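Local coordinates for uncharacterized protein (Bacteroides ovatus, PDB 4IPB) that is of unknown function but belongs to the PepSY-like family of putative beta-lactamase-inhibitor-like proteins, built on a long antiparallel sheet flanked by helices, at residues 21-26 with 32-37. Residues are numbered along the deposited sequence; the frame is centred on the assembly and turned at random.
Sequences GVAWSQ and CANFAM
Ala23 and Asn34 exchange two backbone hydrogen bonds, Ala23 N to Asn34 O and Asn34 N to Ala23 O, both 2.9 Å. Ser25 and Cys32 form the second such pair, with Ser25 N to Cys32 O at 3.0 Å and Cys32 N to Ser25 O at 2.8 Å. Between them Trp24 and Ala33 make a non-hydrogen-bonded pair, where Trp24 CA comes within 3.2 Å of Cys32 O in a CA-H...O contact. The strands are those of a beta hairpin, 23-27 being an outermost strand of the chain's antiparallel sheet and 30-37 its neighbour. On the face under helix 6-15, the Trp24 indole leans across to the partner strand, its CG anti to the carbonyl carbon (chi1 -71°). Ala33 CB sits over the six-membered ring of Trp24, 3.6 Å from its centroid and 9° off the normal, a CH-pi contact. Val22 CG1 touches Ala33 CB at 3.7 Å, while CG2 meets Phe35 CB, the two side chains running side by side. Phe12 packs edge-to-face with both Trp24 and Phe35. On the other face, Ser25 OG lies 3.7 Å from Cys32 CB, and Asn34 turns its amide to the next strand, where ND2 hydrogen-bonds Asn43 OD1.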
loop_
_atom_site.group_PDB
_atom_site.type_symbol
_atom_site.label_atom_id
_atom_site.label_comp_id
_atom_site.label_asym_id
_atom_site.label_seq_id
_atom_site.Cartn_x
_atom_site.Cartn_y
_atom_site.Cartn_z
ATOM N N GLY A 21 8.365 17.579 0.723
ATOM C CA GLY A 21 8.456 16.902 2.000
ATOM C C GLY A 21 8.672 15.413 1.878
ATOM O O GLY A 21 8.165 14.630 2.721
ATOM N N VAL A 22 9.406 15.003 0.848
ATOM C CA VAL A 22 9.552 13.568 0.561
ATOM C C VAL A 22 10.619 12.996 1.483
ATOM O O VAL A 22 11.743 13.565 1.588
ATOM C CB VAL A 22 10.000 13.343 -0.882
ATOM C CG1 VAL A 22 10.116 11.863 -1.234
ATOM C CG2 VAL A 22 9.042 14.040 -1.802
ATOM N N ALA A 23 10.280 11.879 2.113
ATOM C CA ALA A 23 11.182 11.149 3.009
ATOM C C ALA A 23 11.586 9.870 2.311
ATOM O O ALA A 23 10.698 9.048 1.999
ATOM C CB ALA A 23 10.459 10.788 4.299
ATOM N N TRP A 24 12.888 9.698 2.060
ATOM C CA TRP A 24 13.406 8.517 1.351
ATOM C C TRP A 24 14.069 7.509 2.328
ATOM O O TRP A 24 14.748 7.873 3.263
ATOM C CB TRP A 24 14.444 8.927 0.325
ATOM C CG TRP A 24 13.929 9.638 -0.851
ATOM C CD1 TRP A 24 13.839 10.976 -1.018
ATOM C CD2 TRP A 24 13.511 9.038 -2.069
ATOM N NE1 TRP A 24 13.359 11.250 -2.286
ATOM C CE2 TRP A 24 13.140 10.069 -2.944
ATOM C CE3 TRP A 24 13.402 7.693 -2.513
ATOM C CZ2 TRP A 24 12.736 9.810 -4.270
ATOM C CZ3 TRP A 24 12.952 7.450 -3.810
ATOM C CH2 TRP A 24 12.614 8.500 -4.644
ATOM N N SER A 25 13.887 6.232 2.028
ATOM C CA SER A 25 14.526 5.114 2.730
ATOM C C SER A 25 14.760 3.990 1.746
ATOM O O SER A 25 14.359 4.107 0.581
ATOM C CB SER A 25 13.591 4.610 3.844
ATOM O OG SER A 25 12.344 4.135 3.269
ATOM N N GLN A 26 15.407 2.910 2.196
ATOM C CA GLN A 26 15.509 1.715 1.354
ATOM C C GLN A 26 15.316 0.448 2.157
ATOM O O GLN A 26 15.507 0.428 3.375
ATOM C CB GLN A 26 16.849 1.693 0.575
ATOM C CG GLN A 26 18.114 1.513 1.373
ATOM C CD GLN A 26 19.356 1.389 0.455
ATOM O OE1 GLN A 26 19.731 0.283 0.009
ATOM N NE2 GLN A 26 19.984 2.494 0.188
ATOM N N CYS A 32 12.330 3.833 -1.350
ATOM C CA CYS A 32 10.945 4.222 -1.080
ATOM C C CYS A 32 10.872 5.701 -0.831
ATOM O O CYS A 32 11.604 6.213 0.041
ATOM C CB CYS A 32 10.442 3.488 0.142
ATOM S SG CYS A 32 8.764 3.962 0.650
ATOM N N ALA A 33 9.985 6.386 -1.549
ATOM C CA ALA A 33 9.653 7.781 -1.369
ATOM C C ALA A 33 8.294 7.891 -0.650
ATOM O O ALA A 33 7.268 7.396 -1.184
ATOM C CB ALA A 33 9.550 8.473 -2.719
ATOM N N ASN A 34 8.299 8.506 0.533
ATOM C CA ASN A 34 7.092 8.703 1.330
ATOM C C ASN A 34 6.716 10.152 1.308
ATOM O O ASN A 34 7.573 11.018 1.649
ATOM C CB ASN A 34 7.324 8.242 2.775
ATOM C CG ASN A 34 6.164 8.572 3.686
ATOM O OD1 ASN A 34 6.103 9.666 4.247
ATOM N ND2 ASN A 34 5.180 7.718 3.721
ATOM N N PHE A 35 5.443 10.462 1.037
ATOM C CA PHE A 35 4.979 11.868 0.907
ATOM C C PHE A 35 3.454 11.922 0.793
ATOM O O PHE A 35 2.821 10.896 0.561
ATOM C CB PHE A 35 5.555 12.529 -0.362
ATOM C CG PHE A 35 5.191 11.848 -1.641
ATOM C CD1 PHE A 35 5.788 10.650 -1.998
ATOM C CD2 PHE A 35 4.281 12.391 -2.515
ATOM C CE1 PHE A 35 5.496 10.026 -3.172
ATOM C CE2 PHE A 35 3.967 11.735 -3.715
ATOM C CZ PHE A 35 4.555 10.543 -4.008
ATOM N N ALA A 36 2.895 13.138 0.821
ATOM C CA ALA A 36 1.457 13.333 0.632
ATOM C C ALA A 36 1.174 14.002 -0.704
ATOM O O ALA A 36 1.920 14.869 -1.143
ATOM C CB ALA A 36 0.912 14.220 1.763
HETATM N N MSE A 37 0.099 13.604 -1.367
HETATM C CA MSE A 37 -0.219 14.122 -2.721
HETATM C C MSE A 37 -1.728 14.174 -2.839
HETATM O O MSE A 37 -2.398 13.144 -2.685
HETATM C CB MSE A 37 0.405 13.169 -3.780
HETATM C CG MSE A 37 0.145 13.443 -5.276
HETATM SE SE MSE A 37 0.717 15.219 -5.843
HETATM C CE MSE A 37 2.578 15.207 -5.334
#